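Local coordinates for putative type I restriction enzyme R protein (Bacteroides fragilis NCTC 9343, PDB 3EVY), which is probably the R subunit of a type I restriction-modification system, needed for ATP-dependent DNA cleavage, and is represented here by a fragment of its C-terminal family region, at residues D45-R48 with F49-L52; A55-R58 with L59-V63; D83-S86 with K87-M91. All blocks are in the same frame, centred on the assembly; numbering follows the deposited sequence.

All three contacts are local, between side chains one helical turn apart. Contact 1 and contact 2 follow each other along helix 43-63, their centres about 16 Å apart, while contact 3 lies on helix 78-91, with its centre about 11 Å from that of contact 1 and about 15 Å from that of contact 2. The two helices pack together at both places. Lys46 CB meets Met91 CE at 3.5 Å and Val50 O lies 3.5 Å from Tyr88 CE1, joining contacts 1 and 3; Leu57 CD1 stands 3.3 Å from Gln85 NE2, joining contacts 2 and 3. The modelled fragment is small and largely helical.

Contact 1: D45-R48 with F49-L52; sequences DKRR and FVIL
Val50 reaches back toward Arg47 with its CG2 methyl, which lies over one face of the guanidinium group, 4.4 Å from NH2 of Arg47. With CG1 anti to the backbone N (chi1 172°), CG2 is turned in beside that N, and it also rests 3.3 Å from Lys46 O. CB of Lys46 sits at the edge of the same guanidinium, in its plane.

Ile51 meets Arg47 nearer its backbone. Its CG1 branch is anti to the carbonyl carbon, which lays the chain along the preceding turn and brings CD1 to 3.4 Å from Arg47 O and 4.4 Å from Arg47 CB. One residue on, Leu52 is placed in the same sense, with CG 3.4 Å from Arg48 O; the aliphatic part of Arg48 meets it loosely. The guanidinium of Arg48 turns back toward Asp45, whose OD1 lies over the centre of one face, 4.2 Å above the plane. Phe49 swings its ring away from the preceding turn and presents an edge to Lys46 O. Under these side chains run the regular helical bonds, among them Val50 N to Lys46 O (3.1 Å, 171°) and Leu52 N to Arg48 O (2.9 Å).

The stretch lies near the start of helix 43-63. Phe49 meets Phe31, in the loop that follows helix 12-30, edge-to-face and touches Tyr88 of helix 78-91, while Arg47 NH2 makes a weak hydrogen bond to Met91 O. Leu52 packs on Phe27 and Tyr30 of helix 12-30.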
ATOM      1  N   ASP A  45      13.938  -6.865  -6.699  1.00 48.42           N
ATOM      2  CA  ASP A  45      13.296  -6.407  -5.482  1.00 48.48           C
ATOM      3  C   ASP A  45      12.673  -5.042  -5.645  1.00 47.50           C
ATOM      4  O   ASP A  45      11.558  -4.841  -5.172  1.00 46.99           O
ATOM      5  CB  ASP A  45      14.252  -6.368  -4.327  1.00 47.60           C
ATOM      6  CG  ASP A  45      14.554  -7.732  -3.807  1.00 49.08           C
ATOM      7  OD1 ASP A  45      13.759  -8.659  -4.047  1.00 52.06           O
ATOM      8  OD2 ASP A  45      15.560  -7.881  -3.133  1.00 54.89           O
ATOM      9  N   LYS A  46      13.385  -4.116  -6.284  1.00 46.95           N
ATOM     10  CA  LYS A  46      12.805  -2.796  -6.577  1.00 48.02           C
ATOM     11  C   LYS A  46      11.571  -2.923  -7.436  1.00 47.79           C
ATOM     12  O   LYS A  46      10.589  -2.278  -7.158  1.00 46.29           O
ATOM     13  CB  LYS A  46      13.786  -1.831  -7.212  1.00 47.80           C
ATOM     14  CG  LYS A  46      14.985  -1.650  -6.383  1.00 50.32           C
ATOM     15  CD  LYS A  46      16.097  -1.149  -7.245  1.00 57.86           C
ATOM     16  CE  LYS A  46      16.241   0.329  -7.073  1.00 60.07           C
ATOM     17  NZ  LYS A  46      17.587   0.681  -6.530  1.00 65.37           N
ATOM     18  N   ARG A  47      11.593  -3.798  -8.441  1.00 48.58           N
ATOM     19  CA  ARG A  47      10.375  -4.002  -9.228  1.00 49.51           C
ATOM     20  C   ARG A  47       9.215  -4.581  -8.407  1.00 48.20           C
ATOM     21  O   ARG A  47       8.060  -4.184  -8.613  1.00 45.25           O
ATOM     22  CB  ARG A  47      10.605  -4.848 -10.460  1.00 50.34           C
ATOM     23  CG  ARG A  47      11.757  -4.344 -11.321  1.00 56.88           C
ATOM     24  CD  ARG A  47      11.570  -2.882 -11.709  1.00 64.90           C
ATOM     25  NE  ARG A  47      12.169  -1.942 -10.739  1.00 71.05           N
ATOM     26  CZ  ARG A  47      12.237  -0.614 -10.915  1.00 70.99           C
ATOM     27  NH1 ARG A  47      11.729  -0.051 -12.014  1.00 72.50           N
ATOM     28  NH2 ARG A  47      12.802   0.154 -10.000  1.00 70.49           N
ATOM     29  N   ARG A  48       9.537  -5.512  -7.513  1.00 47.32           N
ATOM     30  CA  ARG A  48       8.529  -6.151  -6.669  1.00 48.51           C
ATOM     31  C   ARG A  48       7.818  -5.069  -5.825  1.00 48.51           C
ATOM     32  O   ARG A  48       6.588  -5.080  -5.686  1.00 47.39           O
ATOM     33  CB  ARG A  48       9.195  -7.200  -5.780  1.00 49.15           C
ATOM     34  CG  ARG A  48       8.374  -7.772  -4.612  1.00 53.61           C
ATOM     35  CD  ARG A  48       8.966  -9.158  -4.328  1.00 63.30           C
ATOM     36  NE  ARG A  48       9.774  -9.592  -5.503  1.00 65.55           N
ATOM     37  CZ  ARG A  48      10.484 -10.718  -5.561  1.00 67.76           C
ATOM     38  NH1 ARG A  48      10.483 -11.526  -4.489  1.00 69.27           N
ATOM     39  NH2 ARG A  48      11.188 -11.045  -6.671  1.00 64.92           N
ATOM     40  N   PHE A  49       8.610  -4.147  -5.279  1.00 46.87           N
ATOM     41  CA  PHE A  49       8.075  -3.135  -4.432  1.00 48.14           C
ATOM     42  C   PHE A  49       7.167  -2.205  -5.233  1.00 48.04           C
ATOM     43  O   PHE A  49       6.005  -2.001  -4.851  1.00 48.07           O
ATOM     44  CB  PHE A  49       9.172  -2.292  -3.795  1.00 46.92           C
ATOM     45  CG  PHE A  49       8.668  -0.980  -3.318  1.00 48.42           C
ATOM     46  CD1 PHE A  49       7.911  -0.907  -2.135  1.00 45.63           C
ATOM     47  CD2 PHE A  49       8.893   0.180  -4.044  1.00 44.62           C
ATOM     48  CE1 PHE A  49       7.405   0.299  -1.704  1.00 44.61           C
ATOM     49  CE2 PHE A  49       8.426   1.350  -3.600  1.00 48.25           C
ATOM     50  CZ  PHE A  49       7.670   1.433  -2.427  1.00 43.74           C
ATOM     51  N   VAL A  50       7.686  -1.654  -6.328  1.00 46.68           N
ATOM     52  CA  VAL A  50       6.866  -0.857  -7.248  1.00 46.82           C
ATOM     53  C   VAL A  50       5.523  -1.522  -7.636  1.00 46.68           C
ATOM     54  O   VAL A  50       4.472  -0.907  -7.554  1.00 43.88           O
ATOM     55  CB  VAL A  50       7.700  -0.515  -8.503  1.00 47.27           C
ATOM     56  CG1 VAL A  50       6.833   0.157  -9.592  1.00 48.23           C
ATOM     57  CG2 VAL A  50       8.805   0.365  -8.102  1.00 46.73           C
ATOM     58  N   ILE A  51       5.560  -2.806  -8.021  1.00 46.19           N
ATOM     59  CA  ILE A  51       4.356  -3.511  -8.452  1.00 45.67           C
ATOM     60  C   ILE A  51       3.383  -3.711  -7.299  1.00 45.29           C
ATOM     61  O   ILE A  51       2.189  -3.455  -7.428  1.00 44.07           O
ATOM     62  CB  ILE A  51       4.782  -4.835  -9.127  1.00 47.19           C
ATOM     63  CG1 ILE A  51       5.394  -4.485 -10.493  1.00 50.55           C
ATOM     64  CG2 ILE A  51       3.612  -5.776  -9.279  1.00 45.73           C
ATOM     65  CD1 ILE A  51       6.327  -5.589 -11.131  1.00 53.65           C
ATOM     66  N   LEU A  52       3.902  -4.088  -6.131  1.00 43.18           N
ATOM     67  CA  LEU A  52       3.068  -4.236  -4.984  1.00 43.23           C
ATOM     68  C   LEU A  52       2.498  -2.908  -4.564  1.00 40.65           C
ATOM     69  O   LEU A  52       1.342  -2.816  -4.153  1.00 39.86           O
ATOM     70  CB  LEU A  52       3.810  -4.874  -3.768  1.00 43.69           C
ATOM     71  CG  LEU A  52       4.104  -6.392  -3.804  1.00 48.14           C
ATOM     72  CD1 LEU A  52       4.529  -6.952  -2.429  1.00 51.19           C
ATOM     73  CD2 LEU A  52       2.900  -7.174  -4.316  1.00 49.99           C
TER

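Contact 2: A55-R58 with L59-V63; sequences AMLR and LRNEV
Leu57 and Asn61 supply the side-chain touch in this part of the helix, the two chains crossing at a slant. In Leu57, CG stands anti to the backbone N (chi1 166°) and the second torsion sends CD1 forward along the helix, where it stops 3.5 Å from ND2 of Asn61. Asn61 leans back to meet it: its CG lies beside its own backbone N (chi1 -85°), which puts CG 3.6 Å from Leu57 O. ND2 is close to that oxygen as well, but the angle is too poor for a hydrogen bond, and it is the backbone N of Asn61 that bonds to Leu57 O at 3.0 Å.

Arg58 and Glu62 are also one turn apart, yet their chains diverge. The charged ends, Arg58 NH2 and Glu62 OE2, stay 6.9 Å apart, so any attraction between them is probably weak.

Arg60 leaves the turn with CB 3.3 Å from Met56 O, then bends at its second torsion (chi2 136°) and heads into the interior. There its guanidinium forms a salt bridge with Glu78 and a cation-pi contact with Phe81, and NH2 also bonds to Ile76 O, so a buried charge has several partners. Backbone bonds vary in this turn: Arg60 N reaches Met56 O at 2.8 Å, while Leu59 N is 3.2 Å from Ala55 O and lies well above that carbonyl plane.

The stretch forms the last part of helix 43-63. Leu59 packs on Met23 of helix 12-30, while Met56 and Leu57 lie against Phe81 of helix 78-91.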
ATOM      1  N   ALA A  55      -0.425  -1.608  -6.812  1.00 38.89           N
ATOM      2  CA  ALA A  55      -1.701  -2.280  -6.543  1.00 38.96           C
ATOM      3  C   ALA A  55      -2.368  -1.836  -5.253  1.00 37.66           C
ATOM      4  O   ALA A  55      -3.589  -1.754  -5.166  1.00 35.93           O
ATOM      5  CB  ALA A  55      -1.500  -3.901  -6.482  1.00 38.53           C
ATOM      6  N   MET A  56      -1.581  -1.680  -4.194  1.00 36.98           N
ATOM      7  CA  MET A  56      -2.131  -1.090  -2.922  1.00 37.61           C
ATOM      8  C   MET A  56      -2.588   0.311  -3.166  1.00 36.92           C
ATOM      9  O   MET A  56      -3.664   0.725  -2.698  1.00 38.01           O
ATOM     10  CB  MET A  56      -0.990  -1.031  -1.826  1.00 36.11           C
ATOM     11  CG  MET A  56      -0.770  -2.345  -0.988  1.00 40.19           C
ATOM     12  SD  MET A  56      -0.023  -1.877   0.612  1.00 36.91           S
ATOM     13  CE  MET A  56       1.221  -0.768   0.110  1.00 41.30           C
ATOM     14  N   LEU A  57      -1.776   1.101  -3.882  1.00 37.56           N
ATOM     15  CA  LEU A  57      -2.117   2.507  -4.100  1.00 36.23           C
ATOM     16  C   LEU A  57      -3.523   2.605  -4.867  1.00 37.85           C
ATOM     17  O   LEU A  57      -4.385   3.426  -4.535  1.00 34.18           O
ATOM     18  CB  LEU A  57      -1.004   3.261  -4.881  1.00 36.64           C
ATOM     19  CG  LEU A  57      -1.498   4.635  -5.429  1.00 37.61           C
ATOM     20  CD1 LEU A  57      -1.897   5.664  -4.248  1.00 36.87           C
ATOM     21  CD2 LEU A  57      -0.439   5.305  -6.353  1.00 39.42           C
ATOM     22  N   ARG A  58      -3.727   1.753  -5.857  1.00 36.20           N
ATOM     23  CA  ARG A  58      -4.971   1.775  -6.673  1.00 37.11           C
ATOM     24  C   ARG A  58      -6.164   1.352  -5.847  1.00 37.41           C
ATOM     25  O   ARG A  58      -7.259   1.965  -5.945  1.00 38.50           O
ATOM     26  CB  ARG A  58      -4.807   0.873  -7.911  1.00 35.40           C
ATOM     27  CG  ARG A  58      -3.909   1.486  -8.988  1.00 35.97           C
ATOM     28  CD  ARG A  58      -3.651   0.574 -10.187  1.00 42.56           C
ATOM     29  NE  ARG A  58      -4.909   0.224 -10.866  1.00 44.71           N
ATOM     30  CZ  ARG A  58      -5.487   0.956 -11.825  1.00 48.15           C
ATOM     31  NH1 ARG A  58      -4.931   2.091 -12.271  1.00 42.90           N
ATOM     32  NH2 ARG A  58      -6.646   0.535 -12.346  1.00 51.19           N
ATOM     33  N   LEU A  59      -5.952   0.385  -4.953  1.00 37.26           N
ATOM     34  CA  LEU A  59      -7.028  -0.137  -4.153  1.00 38.08           C
ATOM     35  C   LEU A  59      -7.358   0.888  -3.043  1.00 36.97           C
ATOM     36  O   LEU A  59      -8.529   1.130  -2.684  1.00 37.84           O
ATOM     37  CB  LEU A  59      -6.617  -1.496  -3.561  1.00 38.21           C
ATOM     38  CG  LEU A  59      -7.536  -2.294  -2.656  1.00 43.25           C
ATOM     39  CD1 LEU A  59      -8.972  -2.324  -3.211  1.00 48.03           C
ATOM     40  CD2 LEU A  59      -6.981  -3.790  -2.563  1.00 42.08           C
ATOM     41  N   ARG A  60      -6.333   1.498  -2.495  1.00 37.10           N
ATOM     42  CA  ARG A  60      -6.552   2.568  -1.526  1.00 36.14           C
ATOM     43  C   ARG A  60      -7.379   3.708  -2.164  1.00 36.20           C
ATOM     44  O   ARG A  60      -8.287   4.229  -1.556  1.00 35.78           O
ATOM     45  CB  ARG A  60      -5.265   3.107  -0.998  1.00 34.94           C
ATOM     46  CG  ARG A  60      -5.409   3.984   0.246  1.00 39.18           C
ATOM     47  CD  ARG A  60      -4.340   3.608   1.221  1.00 38.68           C
ATOM     48  NE  ARG A  60      -4.370   4.440   2.385  1.00 42.89           N
ATOM     49  CZ  ARG A  60      -4.004   4.076   3.599  1.00 40.09           C
ATOM     50  NH1 ARG A  60      -4.138   4.938   4.567  1.00 42.01           N
ATOM     51  NH2 ARG A  60      -3.607   2.842   3.865  1.00 38.05           N
ATOM     52  N   ASN A  61      -7.070   4.094  -3.383  1.00 36.89           N
ATOM     53  CA  ASN A  61      -7.804   5.202  -4.032  1.00 36.05           C
ATOM     54  C   ASN A  61      -9.241   4.794  -4.325  1.00 36.40           C
ATOM     55  O   ASN A  61     -10.185   5.589  -4.246  1.00 37.23           O
ATOM     56  CB  ASN A  61      -7.054   5.633  -5.311  1.00 35.19           C
ATOM     57  CG  ASN A  61      -5.965   6.628  -4.992  1.00 39.34           C
ATOM     58  OD1 ASN A  61      -6.087   7.335  -3.989  1.00 39.61           O
ATOM     59  ND2 ASN A  61      -4.865   6.636  -5.770  1.00 40.17           N
ATOM     60  N   GLU A  62      -9.416   3.511  -4.591  1.00 36.21           N
ATOM     61  CA  GLU A  62     -10.686   2.914  -4.880  1.00 37.43           C
ATOM     62  C   GLU A  62     -11.600   2.923  -3.657  1.00 37.79           C
ATOM     63  O   GLU A  62     -12.738   3.365  -3.746  1.00 37.44           O
ATOM     64  CB  GLU A  62     -10.429   1.441  -5.368  1.00 38.46           C
ATOM     65  CG  GLU A  62     -11.672   0.613  -5.557  1.00 41.98           C
ATOM     66  CD  GLU A  62     -11.509  -0.564  -6.555  1.00 47.68           C
ATOM     67  OE1 GLU A  62     -12.541  -0.953  -7.107  1.00 49.48           O
ATOM     68  OE2 GLU A  62     -10.400  -1.124  -6.769  1.00 49.58           O
ATOM     69  N   VAL A  63     -11.108   2.487  -2.502  1.00 37.84           N
ATOM     70  CA  VAL A  63     -11.903   2.666  -1.249  1.00 37.12           C
ATOM     71  C   VAL A  63     -12.159   4.108  -0.874  1.00 37.85           C
ATOM     72  O   VAL A  63     -13.166   4.389  -0.282  1.00 39.25           O
ATOM     73  CB  VAL A  63     -11.358   1.841  -0.017  1.00 38.09           C
ATOM     74  CG1 VAL A  63     -11.256   0.348  -0.404  1.00 38.31           C
ATOM     75  CG2 VAL A  63     -10.030   2.383   0.420  1.00 34.74           C
TER

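Contact 3: D83-S86 with K87-M91; sequences DYQS and KYLDM
Leu89 and Gln85 meet through both backbone and side chain. Among the hydrogen bonds, Leu89 N to Gln85 O is short and nearly straight (2.8 Å, 171°), with the donor almost in line with the carbonyl bond. Tyr88 N bonds to Tyr84 O at 3.0 Å, lying in the carbonyl plane, and Asp90 N bonds to Ser86 O at 3.1 Å. Ser86 OG is hydrogen-bonded to Ala82 O. At the far end, Met91 N bonds to Tyr88 O (3.0 Å) and only weakly to Lys87 O, a tightening toward a 3-10 turn common where alpha-helices finish.

The van der Waals contacts are mostly of carbon with backbone carbonyl oxygens. Leu89, with CG beside its own backbone N (chi1 -68°), brings CG to 3.5 Å from Gln85 O, while its CD1 approaches Gln85 CG at 4.4 Å. The ring of Tyr88 leads away from the preceding turn, and Gln85 O lies at its edge, near the ring plane. Lys87 lays its CB 3.4 Å from Tyr84 O before its chain bends away and touches Val34 of helix 34-38.

One polar approach looks unfavourable. The carboxylate of Asp90 is turned back over the preceding turn, placing OD1 3.3 Å from Ser86 O; both atoms are acceptors, a cost that the bond from Asp90 N to the same carbonyl may partly offset.

The whole is a helix of a small all-alpha unit with one packed and one exposed side: Tyr84 meets Phe27 edge-to-face and Tyr88 meets the ring of Phe53 on the packed side, whereas Ser86, Asp90 and the apolar Leu89 lie on the exposed one.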
ATOM      1  N   ASP A  83       4.627   8.242   2.895  1.00 44.06           N
ATOM      2  CA  ASP A  83       6.072   8.037   2.941  1.00 42.46           C
ATOM      3  C   ASP A  83       6.531   6.870   2.065  1.00 42.21           C
ATOM      4  O   ASP A  83       7.516   6.966   1.366  1.00 41.51           O
ATOM      5  CB  ASP A  83       6.525   7.891   4.401  1.00 44.24           C
ATOM      6  CG  ASP A  83       6.345   9.198   5.209  1.00 47.43           C
ATOM      7  OD1 ASP A  83       6.297  10.289   4.607  1.00 51.02           O
ATOM      8  OD2 ASP A  83       6.204   9.123   6.435  1.00 51.44           O
ATOM      9  N   TYR A  84       5.804   5.753   2.058  1.00 40.50           N
ATOM     10  CA  TYR A  84       6.116   4.717   1.078  1.00 40.99           C
ATOM     11  C   TYR A  84       5.894   5.253  -0.349  1.00 41.37           C
ATOM     12  O   TYR A  84       6.619   4.910  -1.282  1.00 40.97           O
ATOM     13  CB  TYR A  84       5.229   3.492   1.293  1.00 40.66           C
ATOM     14  CG  TYR A  84       5.639   2.588   2.455  1.00 41.93           C
ATOM     15  CD1 TYR A  84       6.754   1.725   2.345  1.00 40.77           C
ATOM     16  CD2 TYR A  84       4.891   2.570   3.653  1.00 41.53           C
ATOM     17  CE1 TYR A  84       7.090   0.867   3.375  1.00 38.54           C
ATOM     18  CE2 TYR A  84       5.253   1.727   4.708  1.00 36.93           C
ATOM     19  CZ  TYR A  84       6.334   0.881   4.563  1.00 37.46           C
ATOM     20  OH  TYR A  84       6.687   0.016   5.596  1.00 39.66           O
ATOM     21  N   GLN A  85       4.887   6.101  -0.498  1.00 40.52           N
ATOM     22  CA  GLN A  85       4.525   6.585  -1.824  1.00 42.25           C
ATOM     23  C   GLN A  85       5.653   7.491  -2.360  1.00 43.15           C
ATOM     24  O   GLN A  85       6.009   7.424  -3.536  1.00 42.24           O
ATOM     25  CB  GLN A  85       3.221   7.314  -1.733  1.00 41.10           C
ATOM     26  CG  GLN A  85       2.566   7.623  -3.058  1.00 45.79           C
ATOM     27  CD  GLN A  85       1.357   8.523  -2.877  1.00 46.62           C
ATOM     28  OE1 GLN A  85       1.488   9.704  -2.560  1.00 51.53           O
ATOM     29  NE2 GLN A  85       0.200   7.979  -3.055  1.00 43.34           N
ATOM     30  N   SER A  86       6.280   8.290  -1.496  1.00 44.01           N
ATOM     31  CA  SER A  86       7.438   9.096  -1.996  1.00 46.55           C
ATOM     32  C   SER A  86       8.505   8.200  -2.617  1.00 45.71           C
ATOM     33  O   SER A  86       9.058   8.528  -3.690  1.00 46.57           O
ATOM     34  CB  SER A  86       8.074   9.953  -0.899  1.00 46.27           C
ATOM     35  OG  SER A  86       7.047  10.733  -0.304  1.00 52.06           O
ATOM     36  N   LYS A  87       8.788   7.069  -1.965  1.00 45.81           N
ATOM     37  CA  LYS A  87       9.799   6.122  -2.500  1.00 46.37           C
ATOM     38  C   LYS A  87       9.357   5.576  -3.829  1.00 46.91           C
ATOM     39  O   LYS A  87      10.179   5.339  -4.749  1.00 47.72           O
ATOM     40  CB  LYS A  87      10.027   4.916  -1.561  1.00 45.92           C
ATOM     41  CG  LYS A  87      10.517   5.253  -0.197  1.00 48.17           C
ATOM     42  CD  LYS A  87      11.976   5.731  -0.241  1.00 47.92           C
ATOM     43  CE  LYS A  87      12.803   5.321   1.015  1.00 49.78           C
ATOM     44  NZ  LYS A  87      14.063   6.203   1.102  1.00 54.30           N
ATOM     45  N   TYR A  88       8.069   5.277  -3.912  1.00 46.79           N
ATOM     46  CA  TYR A  88       7.506   4.688  -5.105  1.00 47.39           C
ATOM     47  C   TYR A  88       7.615   5.709  -6.262  1.00 49.40           C
ATOM     48  O   TYR A  88       8.087   5.358  -7.344  1.00 48.65           O
ATOM     49  CB  TYR A  88       6.063   4.293  -4.822  1.00 47.54           C
ATOM     50  CG  TYR A  88       5.202   4.048  -6.059  1.00 45.77           C
ATOM     51  CD1 TYR A  88       5.251   2.830  -6.747  1.00 41.98           C
ATOM     52  CD2 TYR A  88       4.299   5.009  -6.489  1.00 43.20           C
ATOM     53  CE1 TYR A  88       4.455   2.591  -7.889  1.00 39.94           C
ATOM     54  CE2 TYR A  88       3.455   4.782  -7.595  1.00 43.95           C
ATOM     55  CZ  TYR A  88       3.552   3.574  -8.311  1.00 46.14           C
ATOM     56  OH  TYR A  88       2.712   3.371  -9.425  1.00 43.23           O
ATOM     57  N   LEU A  89       7.255   6.968  -6.007  1.00 51.52           N
ATOM     58  CA  LEU A  89       7.391   8.026  -7.027  1.00 55.70           C
ATOM     59  C   LEU A  89       8.839   8.245  -7.547  1.00 58.75           C
ATOM     60  O   LEU A  89       9.046   8.472  -8.754  1.00 59.93           O
ATOM     61  CB  LEU A  89       6.772   9.336  -6.552  1.00 55.67           C
ATOM     62  CG  LEU A  89       5.252   9.350  -6.397  1.00 54.91           C
ATOM     63  CD1 LEU A  89       4.791  10.483  -5.546  1.00 57.36           C
ATOM     64  CD2 LEU A  89       4.588   9.396  -7.770  1.00 58.26           C
ATOM     65  N   ASP A  90       9.833   8.152  -6.670  1.00 61.64           N
ATOM     66  CA  ASP A  90      11.238   8.222  -7.095  1.00 64.91           C
ATOM     67  C   ASP A  90      11.655   6.973  -7.847  1.00 66.26           C
ATOM     68  O   ASP A  90      12.559   6.994  -8.662  1.00 66.93           O
ATOM     69  CB  ASP A  90      12.176   8.342  -5.896  1.00 64.84           C
ATOM     70  CG  ASP A  90      11.911   9.569  -5.075  1.00 67.99           C
ATOM     71  OD1 ASP A  90      11.064  10.380  -5.489  1.00 71.44           O
ATOM     72  OD2 ASP A  90      12.528   9.717  -3.994  1.00 71.26           O
ATOM     73  N   MET A  91      11.013   5.868  -7.539  1.00 68.10           N
ATOM     74  CA  MET A  91      11.487   4.572  -7.968  1.00 69.58           C
ATOM     75  C   MET A  91      10.868   4.130  -9.282  1.00 70.90           C
ATOM     76  O   MET A  91      11.330   3.156  -9.911  1.00 71.82           O
ATOM     77  CB  MET A  91      11.097   3.552  -6.914  1.00 70.00           C
ATOM     78  CG  MET A  91      12.050   2.447  -6.705  1.00 68.74           C
ATOM     79  SD  MET A  91      12.090   2.239  -4.944  1.00 66.88           S
ATOM     80  CE  MET A  91      12.703   0.575  -4.952  1.00 64.54           C
TER